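Local coordinates for putative polysaccharide deacetylase (Bdellovibrio bacteriovorus HD100, PDB 5JP6), which probably removes acetyl groups from peptidoglycan as a metal-dependent deacetylase of carbohydrate esterase family 4, at residues P86-T91 and Q338-E343; L92-I97 and Q116-F121; D177-L182 and P211-R216; A186-L191 and A198-T203; E257-H262 and K292-G297. The protein carries 1 engineered substitution. All blocks are in the same frame, centred on the assembly; numbering follows the deposited sequence. Where two conformers were deposited one is given.

Contact 1 (P86-T91 and Q338-E343); sequences PAQDLT and QRRTAE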
# COMPACT_ATOMS: atom_id res chain seq x y z
N PRO A 86 7.33 -17.86 -13.89
CA PRO A 86 7.20 -16.82 -14.91
C PRO A 86 7.39 -15.42 -14.32
O PRO A 86 7.01 -15.18 -13.15
CB PRO A 86 5.76 -17.00 -15.43
CG PRO A 86 5.36 -18.36 -15.04
CD PRO A 86 6.11 -18.66 -13.76
N ALA A 87 7.98 -14.52 -15.09
CA ALA A 87 8.32 -13.21 -14.55
C ALA A 87 7.11 -12.50 -13.95
O ALA A 87 7.24 -11.84 -12.89
CB ALA A 87 9.01 -12.34 -15.58
N GLN A 88 5.93 -12.60 -14.58
CA GLN A 88 4.76 -11.88 -14.05
C GLN A 88 4.45 -12.44 -12.62
O GLN A 88 4.11 -11.67 -11.71
CB GLN A 88 3.51 -11.96 -14.96
CG GLN A 88 2.33 -11.14 -14.43
CD GLN A 88 1.24 -11.00 -15.43
OE1 GLN A 88 1.42 -10.36 -16.46
NE2 GLN A 88 0.10 -11.60 -15.14
N ASP A 89 4.51 -13.76 -12.44
CA ASP A 89 4.28 -14.36 -11.13
C ASP A 89 5.35 -14.02 -10.10
O ASP A 89 5.04 -13.85 -8.89
CB ASP A 89 4.14 -15.87 -11.24
CG ASP A 89 2.86 -16.27 -11.89
OD1 ASP A 89 1.85 -15.52 -11.74
OD2 ASP A 89 2.85 -17.27 -12.64
N LEU A 90 6.57 -13.90 -10.58
CA LEU A 90 7.68 -13.53 -9.72
C LEU A 90 7.42 -12.15 -9.05
O LEU A 90 7.88 -11.90 -7.91
CB LEU A 90 9.00 -13.53 -10.50
CG LEU A 90 10.27 -13.23 -9.71
CD1 LEU A 90 10.49 -14.25 -8.60
CD2 LEU A 90 11.45 -13.20 -10.69
N THR A 91 6.67 -11.28 -9.72
CA THR A 91 6.36 -9.97 -9.14
C THR A 91 5.69 -10.07 -7.77
O THR A 91 5.78 -9.14 -6.97
CB THR A 91 5.54 -9.02 -10.05
OG1 THR A 91 4.21 -9.49 -10.25
CG2 THR A 91 6.26 -8.83 -11.38
N GLN A 338 2.76 -1.61 -3.41
CA GLN A 338 2.55 -2.46 -4.57
C GLN A 338 3.22 -1.78 -5.79
O GLN A 338 2.78 -0.73 -6.25
CB GLN A 338 1.06 -2.65 -4.85
CG GLN A 338 0.77 -3.74 -5.87
CD GLN A 338 1.08 -5.14 -5.30
OE1 GLN A 338 0.57 -5.57 -4.24
NE2 GLN A 338 1.95 -5.82 -5.96
N ARG A 339 4.28 -2.39 -6.30
CA ARG A 339 5.02 -1.78 -7.41
C ARG A 339 4.13 -1.45 -8.58
O ARG A 339 4.21 -0.35 -9.16
CB ARG A 339 6.19 -2.65 -7.87
CG ARG A 339 6.80 -2.09 -9.12
CD ARG A 339 8.15 -2.65 -9.44
NE ARG A 339 8.66 -2.00 -10.64
CZ ARG A 339 9.73 -2.38 -11.30
NH1 ARG A 339 10.46 -3.38 -10.85
NH2 ARG A 339 10.09 -1.71 -12.38
N ARG A 340 3.24 -2.37 -8.93
CA ARG A 340 2.47 -2.17 -10.16
C ARG A 340 1.55 -0.96 -10.04
O ARG A 340 1.30 -0.29 -11.02
CB ARG A 340 1.67 -3.41 -10.50
CG ARG A 340 1.09 -3.42 -11.89
CD ARG A 340 0.50 -4.79 -12.20
NE ARG A 340 1.40 -5.91 -11.97
CZ ARG A 340 2.22 -6.48 -12.87
NH1 ARG A 340 2.35 -6.00 -14.09
NH2 ARG A 340 2.90 -7.54 -12.54
N THR A 341 1.11 -0.67 -8.82
CA THR A 341 0.32 0.53 -8.59
C THR A 341 1.10 1.80 -8.90
O THR A 341 0.57 2.74 -9.54
CB THR A 341 -0.25 0.52 -7.17
OG1 THR A 341 -1.11 -0.62 -7.03
CG2 THR A 341 -1.01 1.80 -6.81
N ALA A 342 2.37 1.83 -8.49
CA ALA A 342 3.24 2.99 -8.85
C ALA A 342 3.42 3.02 -10.39
O ALA A 342 3.38 4.10 -11.01
CB ALA A 342 4.57 2.93 -8.11
N GLU A 343 3.60 1.85 -11.03
CA GLU A 343 3.84 1.82 -12.46
C GLU A 343 2.66 2.38 -13.25
O GLU A 343 2.87 2.96 -14.31
CB GLU A 343 4.10 0.37 -12.94
CG GLU A 343 5.37 -0.26 -12.39
CD GLU A 343 6.63 0.19 -13.11
OE1 GLU A 343 6.60 0.62 -14.29
OE2 GLU A 343 7.72 0.06 -12.48

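Contact 2 (L92-I97 and Q116-F121); sequences LFENEI and QVDEHF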
# COMPACT_ATOMS: atom_id res chain seq x y z
N LEU A 92 5.02 -11.19 -7.49
CA LEU A 92 4.39 -11.39 -6.19
C LEU A 92 5.43 -11.37 -5.04
O LEU A 92 5.09 -11.06 -3.91
CB LEU A 92 3.63 -12.72 -6.19
CG LEU A 92 2.75 -13.01 -4.99
CD1 LEU A 92 1.61 -12.00 -4.85
CD2 LEU A 92 2.17 -14.41 -5.13
N PHE A 93 6.66 -11.78 -5.35
CA PHE A 93 7.74 -11.89 -4.37
C PHE A 93 8.73 -10.74 -4.43
O PHE A 93 9.72 -10.74 -3.73
CB PHE A 93 8.47 -13.22 -4.60
CG PHE A 93 7.66 -14.42 -4.30
CD1 PHE A 93 7.61 -14.92 -2.99
CD2 PHE A 93 6.92 -15.05 -5.31
CE1 PHE A 93 6.83 -16.03 -2.70
CE2 PHE A 93 6.17 -16.17 -5.01
CZ PHE A 93 6.11 -16.64 -3.70
N GLU A 94 8.48 -9.77 -5.31
CA GLU A 94 9.45 -8.69 -5.54
C GLU A 94 9.78 -7.95 -4.26
O GLU A 94 10.96 -7.65 -4.00
CB GLU A 94 8.91 -7.70 -6.56
CG GLU A 94 9.81 -6.53 -6.85
CD GLU A 94 9.36 -5.68 -8.01
OE1 GLU A 94 8.23 -5.85 -8.50
OE2 GLU A 94 10.20 -4.80 -8.40
N ASN A 95 8.77 -7.61 -3.46
CA ASN A 95 9.07 -6.83 -2.26
C ASN A 95 9.97 -7.61 -1.31
O ASN A 95 10.88 -7.06 -0.71
CB ASN A 95 7.81 -6.41 -1.53
CG ASN A 95 7.10 -5.29 -2.21
OD1 ASN A 95 7.37 -4.97 -3.37
ND2 ASN A 95 6.21 -4.65 -1.48
N GLU A 96 9.73 -8.92 -1.23
CA GLU A 96 10.57 -9.74 -0.34
C GLU A 96 11.99 -9.85 -0.88
O GLU A 96 12.95 -9.83 -0.12
CB GLU A 96 9.95 -11.12 -0.11
CG GLU A 96 8.64 -11.08 0.64
CD GLU A 96 8.71 -10.30 1.92
OE1 GLU A 96 9.66 -10.55 2.71
OE2 GLU A 96 7.79 -9.48 2.14
N ILE A 97 12.13 -9.93 -2.22
CA ILE A 97 13.45 -10.03 -2.80
C ILE A 97 14.25 -8.72 -2.61
O ILE A 97 15.48 -8.75 -2.38
CB ILE A 97 13.37 -10.39 -4.29
CG1 ILE A 97 12.75 -11.78 -4.47
CG2 ILE A 97 14.71 -10.28 -4.99
CD1 ILE A 97 12.10 -12.02 -5.82
N GLN A 116 14.64 -10.08 -14.03
CA GLN A 116 13.42 -10.70 -14.61
C GLN A 116 12.23 -9.80 -14.33
O GLN A 116 11.43 -9.53 -15.22
CB GLN A 116 13.16 -12.12 -14.05
CG GLN A 116 14.02 -13.22 -14.62
CD GLN A 116 13.69 -13.47 -16.07
OE1 GLN A 116 14.50 -13.19 -16.96
NE2 GLN A 116 12.45 -13.95 -16.33
N VAL A 117 12.11 -9.32 -13.09
CA VAL A 117 10.99 -8.46 -12.73
C VAL A 117 11.05 -7.12 -13.45
O VAL A 117 10.04 -6.63 -13.99
CB VAL A 117 10.89 -8.32 -11.18
CG1 VAL A 117 9.99 -7.21 -10.80
CG2 VAL A 117 10.45 -9.66 -10.59
N ASP A 118 12.24 -6.53 -13.50
CA ASP A 118 12.40 -5.26 -14.17
C ASP A 118 12.11 -5.36 -15.67
O ASP A 118 11.50 -4.46 -16.25
CB ASP A 118 13.78 -4.68 -13.92
CG ASP A 118 14.01 -4.24 -12.47
OD1 ASP A 118 13.05 -4.21 -11.66
OD2 ASP A 118 15.19 -3.94 -12.13
N GLU A 119 12.52 -6.45 -16.29
CA GLU A 119 12.25 -6.69 -17.72
C GLU A 119 10.73 -6.86 -17.96
O GLU A 119 10.17 -6.34 -18.93
CB GLU A 119 13.01 -7.93 -18.21
CG GLU A 119 12.69 -8.29 -19.64
CD GLU A 119 13.51 -9.47 -20.13
OE1 GLU A 119 13.83 -10.39 -19.35
OE2 GLU A 119 13.83 -9.48 -21.32
N HIS A 120 10.06 -7.52 -17.01
CA HIS A 120 8.60 -7.66 -17.08
C HIS A 120 7.95 -6.27 -17.08
O HIS A 120 7.12 -5.96 -17.94
CB HIS A 120 8.06 -8.50 -15.92
CG HIS A 120 6.59 -8.37 -15.73
ND1 HIS A 120 5.67 -9.08 -16.47
CD2 HIS A 120 5.87 -7.59 -14.89
CE1 HIS A 120 4.45 -8.75 -16.09
NE2 HIS A 120 4.55 -7.85 -15.13
N PHE A 121 8.33 -5.41 -16.13
CA PHE A 121 7.72 -4.04 -16.09
C PHE A 121 8.14 -3.20 -17.28
O PHE A 121 7.35 -2.40 -17.72
CB PHE A 121 7.95 -3.35 -14.76
CG PHE A 121 7.08 -3.91 -13.65
CD1 PHE A 121 5.69 -3.76 -13.60
CD2 PHE A 121 7.70 -4.63 -12.66
CE1 PHE A 121 4.97 -4.27 -12.54
CE2 PHE A 121 6.99 -5.14 -11.62
CZ PHE A 121 5.62 -4.98 -11.57

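Contact 3 (D177-L182 and P211-R216); sequences DGPHGL and PEALKR. With ZN (zinc ion), chain B.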
# COMPACT_ATOMS: atom_id res chain seq x y z
N ASP A 177 -0.25 0.90 3.78
CA ASP A 177 0.86 0.02 4.16
C ASP A 177 2.26 0.49 3.88
O ASP A 177 3.21 -0.21 4.22
CB ASP A 177 0.62 -1.37 3.62
CG ASP A 177 -0.55 -1.99 4.27
OD1 ASP A 177 -0.85 -1.60 5.43
OD2 ASP A 177 -1.20 -2.81 3.68
N GLY A 178 2.37 1.69 3.35
CA GLY A 178 3.66 2.32 3.08
C GLY A 178 4.14 3.08 4.31
O GLY A 178 3.56 2.99 5.39
N PRO A 179 5.21 3.84 4.15
CA PRO A 179 5.88 4.06 2.86
C PRO A 179 6.83 2.95 2.48
O PRO A 179 7.47 2.33 3.36
CB PRO A 179 6.66 5.35 3.12
CG PRO A 179 6.92 5.34 4.59
CD PRO A 179 5.74 4.70 5.20
N HIS A 180 6.96 2.73 1.18
CA HIS A 180 8.03 1.87 0.64
C HIS A 180 9.25 2.75 0.35
O HIS A 180 9.13 3.95 0.17
CB HIS A 180 7.54 1.17 -0.64
CG HIS A 180 8.45 0.07 -1.13
ND1 HIS A 180 9.45 0.28 -2.07
CD2 HIS A 180 8.55 -1.22 -0.76
CE1 HIS A 180 10.08 -0.87 -2.27
NE2 HIS A 180 9.56 -1.78 -1.48
N GLY A 181 10.44 2.15 0.32
CA GLY A 181 11.65 2.88 0.05
C GLY A 181 11.84 3.41 -1.36
O GLY A 181 12.60 4.36 -1.55
N LEU A 182 11.12 2.83 -2.33
CA LEU A 182 11.15 3.27 -3.71
C LEU A 182 9.80 3.66 -4.27
O LEU A 182 9.68 4.72 -4.87
CB LEU A 182 11.69 2.14 -4.61
CG LEU A 182 13.14 1.75 -4.42
CD1 LEU A 182 13.49 0.49 -5.22
CD2 LEU A 182 14.03 2.93 -4.81
N PRO A 211 11.66 6.31 7.28
CA PRO A 211 11.17 7.61 7.77
C PRO A 211 11.39 8.78 6.81
O PRO A 211 10.58 9.69 6.78
CB PRO A 211 11.96 7.83 9.06
CG PRO A 211 13.23 7.00 8.83
CD PRO A 211 12.79 5.79 8.06
N GLU A 212 12.50 8.78 6.05
CA GLU A 212 12.74 9.88 5.12
C GLU A 212 11.70 9.91 4.02
O GLU A 212 11.25 10.99 3.63
CB GLU A 212 14.17 9.82 4.54
CG GLU A 212 15.21 9.98 5.63
CD GLU A 212 15.07 11.33 6.34
OE1 GLU A 212 14.91 12.40 5.66
OE2 GLU A 212 15.14 11.34 7.58
N ALA A 213 11.30 8.72 3.55
CA ALA A 213 10.22 8.65 2.59
C ALA A 213 8.93 9.21 3.18
O ALA A 213 8.22 9.94 2.50
CB ALA A 213 10.01 7.21 2.10
N LEU A 214 8.66 8.92 4.45
CA LEU A 214 7.46 9.47 5.08
C LEU A 214 7.51 11.01 5.10
O LEU A 214 6.51 11.69 4.85
CB LEU A 214 7.24 8.91 6.48
CG LEU A 214 5.88 9.23 7.08
CD1 LEU A 214 4.78 8.41 6.41
CD2 LEU A 214 5.90 9.00 8.59
N LYS A 215 8.69 11.55 5.42
CA LYS A 215 8.85 12.99 5.39
C LYS A 215 8.57 13.59 4.01
O LYS A 215 8.02 14.69 3.91
CB LYS A 215 10.21 13.39 5.90
CG LYS A 215 10.45 13.09 7.38
CD LYS A 215 11.82 13.59 7.82
CE LYS A 215 12.06 13.20 9.26
NZ LYS A 215 13.37 13.75 9.70
N ARG A 216 8.95 12.90 2.94
CA ARG A 216 8.63 13.38 1.59
C ARG A 216 7.16 13.34 1.31
O ARG A 216 6.65 14.25 0.66
CB ARG A 216 9.41 12.62 0.52
CG ARG A 216 10.95 12.81 0.68
CD ARG A 216 11.73 12.20 -0.47
NE ARG A 216 11.76 10.74 -0.48
CZ ARG A 216 12.65 10.00 0.16
NH1 ARG A 216 13.56 10.59 0.93
NH2 ARG A 216 12.63 8.68 0.06
ZN ZN B . -3.36 -2.99 4.72
O HOH W 1 13.71 5.99 0.60

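Contact 4 (A186-L191 and A198-T203); sequences AILRAL and AMFFAT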
# COMPACT_ATOMS: atom_id res chain seq x y z
N ALA A 186 7.69 7.23 -6.32
CA ALA A 186 7.11 7.24 -7.68
C ALA A 186 5.64 7.70 -7.65
O ALA A 186 5.22 8.49 -8.48
CB ALA A 186 7.22 5.87 -8.33
N ILE A 187 4.89 7.21 -6.67
CA ILE A 187 3.51 7.63 -6.50
C ILE A 187 3.45 9.15 -6.20
O ILE A 187 2.65 9.89 -6.80
CB ILE A 187 2.77 6.72 -5.50
CG1 ILE A 187 2.47 5.35 -6.14
CG2 ILE A 187 1.51 7.41 -4.99
CD1 ILE A 187 2.16 4.25 -5.16
N LEU A 188 4.34 9.63 -5.33
CA LEU A 188 4.40 11.07 -5.02
C LEU A 188 4.66 11.90 -6.28
O LEU A 188 4.05 12.94 -6.49
CB LEU A 188 5.46 11.38 -3.98
CG LEU A 188 5.20 10.87 -2.57
CD1 LEU A 188 6.36 11.19 -1.65
CD2 LEU A 188 3.91 11.45 -1.99
N ARG A 189 5.60 11.43 -7.12
CA ARG A 189 5.92 12.18 -8.35
C ARG A 189 4.70 12.26 -9.24
O ARG A 189 4.38 13.31 -9.79
CB ARG A 189 7.06 11.52 -9.11
CG ARG A 189 8.39 11.63 -8.40
CD ARG A 189 9.52 11.17 -9.28
NE ARG A 189 9.60 9.71 -9.41
CZ ARG A 189 10.26 8.89 -8.59
NH1 ARG A 189 10.86 9.35 -7.51
NH2 ARG A 189 10.28 7.59 -8.83
N ALA A 190 4.01 11.14 -9.36
CA ALA A 190 2.83 11.08 -10.24
C ALA A 190 1.72 12.02 -9.73
O ALA A 190 1.11 12.76 -10.50
CB ALA A 190 2.32 9.66 -10.35
N LEU A 191 1.49 11.99 -8.43
CA LEU A 191 0.48 12.86 -7.84
C LEU A 191 0.82 14.32 -8.02
O LEU A 191 -0.03 15.14 -8.39
CB LEU A 191 0.29 12.52 -6.36
CG LEU A 191 -0.30 11.15 -6.04
CD1 LEU A 191 -0.15 10.84 -4.56
CD2 LEU A 191 -1.76 11.04 -6.42
N ALA A 198 -3.55 13.03 -1.78
CA ALA A 198 -4.02 11.70 -1.39
C ALA A 198 -3.90 11.49 0.11
O ALA A 198 -3.27 12.27 0.81
CB ALA A 198 -3.20 10.63 -2.13
N MET A 199 -4.54 10.41 0.58
CA MET A 199 -4.51 10.05 1.97
C MET A 199 -3.59 8.77 2.06
O MET A 199 -3.82 7.78 1.34
CB MET A 199 -5.91 9.79 2.54
CG MET A 199 -6.91 10.88 2.33
SD MET A 199 -8.50 10.44 2.98
CE MET A 199 -8.23 10.75 4.73
N PHE A 200 -2.62 8.78 2.97
CA PHE A 200 -1.76 7.63 3.21
C PHE A 200 -2.01 7.06 4.59
O PHE A 200 -1.92 7.78 5.58
CB PHE A 200 -0.28 8.00 3.05
CG PHE A 200 0.11 8.36 1.64
CD1 PHE A 200 -0.24 9.57 1.10
CD2 PHE A 200 0.80 7.44 0.84
CE1 PHE A 200 0.09 9.89 -0.23
CE2 PHE A 200 1.13 7.75 -0.46
CZ PHE A 200 0.77 8.97 -1.00
N PHE A 201 -2.36 5.78 4.62
CA PHE A 201 -2.57 5.06 5.87
C PHE A 201 -1.34 4.17 6.06
O PHE A 201 -1.27 3.03 5.62
CB PHE A 201 -3.88 4.28 5.86
CG PHE A 201 -5.09 5.16 5.76
CD1 PHE A 201 -5.58 5.54 4.52
CD2 PHE A 201 -5.74 5.62 6.89
CE1 PHE A 201 -6.67 6.38 4.41
CE2 PHE A 201 -6.85 6.46 6.78
CZ PHE A 201 -7.31 6.84 5.54
N ALA A 202 -0.35 4.75 6.73
CA ALA A 202 0.96 4.15 6.86
C ALA A 202 0.96 3.09 7.93
O ALA A 202 0.18 3.17 8.87
CB ALA A 202 1.97 5.24 7.20
N THR A 203 1.84 2.09 7.80
CA THR A 203 1.95 1.14 8.86
C THR A 203 3.27 1.35 9.61
O THR A 203 4.27 1.82 9.03
CB THR A 203 1.82 -0.27 8.27
OG1 THR A 203 1.26 -1.16 9.23
CG2 THR A 203 3.19 -0.68 7.65

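Contact 5 (E257-H262 and K292-G297); sequences EVRGGH and KTKSTG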
# COMPACT_ATOMS: atom_id res chain seq x y z
N GLU A 257 -2.18 -1.93 18.77
CA GLU A 257 -1.83 -1.95 17.33
C GLU A 257 -2.32 -0.62 16.69
O GLU A 257 -1.62 -0.00 15.87
CB GLU A 257 -2.43 -3.17 16.60
CG GLU A 257 -1.67 -4.44 16.91
CD GLU A 257 -0.44 -4.61 16.06
OE1 GLU A 257 0.00 -3.64 15.37
OE2 GLU A 257 0.08 -5.72 16.05
N VAL A 258 -3.52 -0.18 17.06
CA VAL A 258 -4.03 1.09 16.55
C VAL A 258 -3.11 2.24 16.94
O VAL A 258 -2.72 3.05 16.09
CB VAL A 258 -5.47 1.37 17.04
CG1 VAL A 258 -5.94 2.75 16.62
CG2 VAL A 258 -6.45 0.30 16.51
N ARG A 259 -2.75 2.31 18.23
CA ARG A 259 -1.83 3.35 18.74
C ARG A 259 -0.47 3.30 18.12
O ARG A 259 0.13 4.32 17.81
CB ARG A 259 -1.57 3.15 20.22
CG ARG A 259 -2.71 3.59 21.09
CD ARG A 259 -2.26 3.85 22.50
NE ARG A 259 -3.27 4.66 23.16
CZ ARG A 259 -4.42 4.16 23.64
NH1 ARG A 259 -4.63 2.86 23.49
NH2 ARG A 259 -5.34 4.95 24.23
N GLY A 260 0.05 2.08 17.93
CA GLY A 260 1.44 1.95 17.50
C GLY A 260 1.77 2.55 16.15
O GLY A 260 2.82 3.19 15.98
N GLY A 261 0.90 2.37 15.15
CA GLY A 261 1.14 2.96 13.83
C GLY A 261 1.03 4.50 13.88
O GLY A 261 1.81 5.22 13.28
N HIS A 262 0.05 4.98 14.64
CA HIS A 262 -0.12 6.40 14.83
C HIS A 262 1.10 7.00 15.52
O HIS A 262 1.61 8.04 15.10
CB HIS A 262 -1.37 6.68 15.64
CG HIS A 262 -2.43 7.38 14.86
ND1 HIS A 262 -2.93 6.90 13.68
CD2 HIS A 262 -3.07 8.55 15.09
CE1 HIS A 262 -3.84 7.73 13.21
NE2 HIS A 262 -3.94 8.74 14.04
N LYS A 292 -13.98 6.57 18.01
CA LYS A 292 -14.78 7.77 18.20
C LYS A 292 -14.39 8.48 19.49
O LYS A 292 -14.19 9.69 19.49
CB LYS A 292 -16.27 7.48 18.17
CG LYS A 292 -16.76 6.86 16.87
CD LYS A 292 -18.24 6.55 16.94
CE LYS A 292 -19.11 7.72 17.23
NZ LYS A 292 -18.92 8.81 16.24
N THR A 293 -14.24 7.73 20.57
CA THR A 293 -13.76 8.29 21.84
C THR A 293 -12.41 8.99 21.65
O THR A 293 -12.15 10.07 22.21
CB THR A 293 -13.73 7.23 22.92
OG1 THR A 293 -15.08 6.80 23.16
CG2 THR A 293 -13.13 7.76 24.24
N LYS A 294 -11.57 8.38 20.81
CA LYS A 294 -10.24 8.92 20.53
C LYS A 294 -10.20 9.88 19.36
O LYS A 294 -9.13 10.21 18.87
CB LYS A 294 -9.24 7.76 20.34
CG LYS A 294 -9.14 6.85 21.56
CD LYS A 294 -8.63 7.57 22.79
CE LYS A 294 -8.58 6.67 24.00
NZ LYS A 294 -8.12 7.41 25.22
N SER A 295 -11.36 10.40 18.95
CA SER A 295 -11.45 11.52 18.01
C SER A 295 -10.64 11.24 16.73
O SER A 295 -9.94 12.09 16.20
CB SER A 295 -11.00 12.83 18.67
OG SER A 295 -11.77 13.13 19.82
N THR A 296 -10.81 10.01 16.22
CA THR A 296 -10.09 9.58 15.05
C THR A 296 -11.08 8.98 14.05
O THR A 296 -11.89 8.10 14.42
CB THR A 296 -9.00 8.54 15.41
OG1 THR A 296 -8.08 9.13 16.36
CG2 THR A 296 -8.25 8.06 14.23
N GLY A 297 -11.03 9.47 12.82
CA GLY A 297 -11.93 8.97 11.77
C GLY A 297 -11.54 7.55 11.35
O GLY A 297 -10.37 7.21 11.36
O HOH W 2 -5.66 10.63 15.91

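Contact 1 (P86-T91 and Q338-E343)
Q88 of the short helix 87-90 and T91 both meet R340 in the first turn of helix 339-354. P86 is the N-cap residue of the short helix. Q88 is the first residue to touch. Its CG stands 4.1 Å from NH2 of R340, and the approach is oblique to the guanidinium. The two side chains run across each other at about a right angle. Their amide and guanidinium planes are 67° apart.

Q88 O also accepts two bonds from T91, one from the backbone N and a short one of 2.6 Å from OG1. A chi1 of 68° sets OG1 of T91 between its own backbone N and carbonyl carbon, where it can turn back to Q88 O. The hydroxyl proton is spent there, and OG1 then acts as acceptor. NH2 of R340 reaches OG1 of T91 at 3.3 Å, but the bond is weak and bent, with an angle of 134° at the hydrogen. OG1 lies in the guanidinium plane, at its edge. CG2 of T91 sits 3.8 Å from NH2 of R340.

R340 has stronger support elsewhere. Its NH1 is bonded to N313 and to H120. Beside it, R339 grips E343 side-on: NE at 2.9 Å and NH2 at 3.0 Å both hold OE2 of E343, from the same face of the carboxylate. The contact is a small polar helix-to-helix joint. It ties the N-terminal helices to a helix flanking the sheet of the NodB homology fold.

Contact 2 (L92-I97 and Q116-F121)
E94 lies against V117 and F121 of helix 110-126, and its carboxylate carries the contact. Its CB points toward that helix. CG is anti to the backbone N (chi1 179°), and the chain stays extended, which drives the acid group straight at the neighbour. CG of E94 passes CG1 of V117 at 4.0 Å. CD of E94 comes much closer, 3.2 Å from CG1 of V117. OE1 and OE2 of E94 lie at 3.2 and 3.4 Å from CG1 of V117. The methyl therefore sits over the face of the carboxylate, shifted from the carbon toward the oxygens. The packing here is tight.

OE1 has a second neighbour. OE1 of E94 meets CE2 of F121 at 3.4 Å, at the edge of the ring and near its plane. The carboxylate and ring planes are 33° apart. This places a negative oxygen beside the slightly positive C-H rim of the ring. One face of F121 has CD2 of H120 above its centre, 3.9 Å from the plane.

OE2 of E94 is 4.4 Å from OD1 of D118, so two like charges stand near each other. Two arginines answer them. R98 and R339 each form salt bridges to E94 OE2 and to D118 OD1, which probably favours the charged form of both acids.

The site is a buried seam between helix 94-98 and helix 110-126. Helix 339-354 closes it from another direction, with R339 packing on V117 and F121. L90 of helix 87-90 also touches V117 and I97, so four helices meet around this polar core.

Contact 3 (D177-L182 and P211-R216)
The ring of P179 packs against A213 and L214 of helix 211-219, beside the metal-binding loop of the NodB homology fold. Of the flat groups, the guanidinium of R216 has one face over its own helix, with E212 O and A213 CA both 3.5 Å from the plane, toward the rim. A water lies in plane at its edge. It accepts from NH2 of R216 and donates to O of G181, each at 2.9 Å. The H180 ring stacks with Y183, and ND1 of H180 receives the backbone N of L182, tilted 30° from the ring plane.

The Asp-Asp-Gly-Pro sequence typical of the NodB homology domain runs from the end of strand 170-176 into this loop. OD2 of D177 binds the zinc ion at 2.4 Å, together with H227 and Y280. A cis peptide bond precedes P179. The helix touches the loop mainly through this proline, not at the zinc ligand itself.

Direct contact is largely apolar. CB of A213 faces both CB of P179, at 4.0 Å, and O of H180. R216 is further fixed by a salt bridge to D185. S206 and V207 of helix 204-209 also touch P179. CD of P179 rests 4.0 Å from CD1 of L214.

Contact 4 (A186-L191 and A198-T203)
L191 and F200 meet because both CB atoms point across the contact and both first torsions carry the side chain on, with CG anti to the carbonyl carbon (chi1 -66° for L191 and -67° for F200). The leucine comes off the helix and the ring comes off the strand, from opposite directions. CD1 of L191 reaches CZ of F200 at 4.1 Å. It arrives at the ring edge, near the ring plane.

The same methyl has a second partner. CD1 of L191 lies 3.9 Å from CB of A198, so one branch of this leucine fits against two residues of segment 198-203. I187 supplies CG2, which stands 4.3 Å from CZ of F200, also at the edge and near the plane. L188 is placed differently. Its CD2 comes within 4.1 Å of CZ of F200 by an oblique path. The outer end of the ring is thus held by methyl groups from three helix residues. All of these contacts are apolar and buried.

F200 has further aromatic neighbours. F175 meets it with planes about 20° apart, and H222 meets it edge-to-face.

Helix 183-193 and strand 199-202 are consecutive parts of a beta-alpha-beta crossover that begins with strand 170-176. The axes of helix segment 186-191 and strand 199-202 run nearly antiparallel, at 168°, with a closest approach of 12.4 Å. Strand 199-202 lies between strands 170-176 and 223-227 in the parallel sheet. Helix 211-219 touches both L188 and F200 through V217. Helix 339-354 packs beside I187 through A342, and reaches A190 through M345 and P346.

Contact 5 (E257-H262 and K292-G297)
H262 and T296 meet through a methyl contact and share one water. CG2 of T296 lies 4.4 Å from NE2 of H262, oblique to the ring. The chi1 of H262 is -113°, away from the usual staggered positions. Its ND1 is bonded to S226, which helps to fix the ring. NE2 of H262 donates a weak bond of 3.2 Å to the water. The water in turn donates to OG1 of T296 at 2.9 Å.

OG1 of T296 gives its own proton to O of K294, also at 2.9 Å, from above the carbonyl plane. This closes a turn after helix 285-293. S295, with positive phi, is the C-prime residue of the Schellman motif that ends that helix.

Nearer the surface, R259 extends from CG to NE, while K294 bends at chi2, -62°. NH2 of R259 comes 3.7 Å from CE of K294 and 3.8 Å from its NZ. R259 has two deposited conformers, so this pair is less certain.

The chemistry is uneven. The inner half is joined by a single water, held weakly by H262 and more firmly by T296, whereas the outer half brings two positive ends close and probably adds little attraction.

Contacts 3 and 4 belong to the core of the NodB homology fold. They adjoin directly, with backbone hydrogen bonds between D177 and F201 and between G178 and T203. Contact 4 is wholly apolar; contact 3 is largely so, with a water bridge at its edge. Contact 3 alone holds a zinc ligand. Contacts 1 and 2 lie together on one side, where R339 of contact 1 salt-bridges E94 and D118 of contact 2. Their chemistry is charged and polar, although contact 2 is buried and contact 1 only partly so. Contact 1 also touches contact 4 where A342 packs on A186 and I187. Contact 5, opposite contacts 1 and 2 across the chain centre, is partly buried, touches none of the others, and is partly bridged by a water.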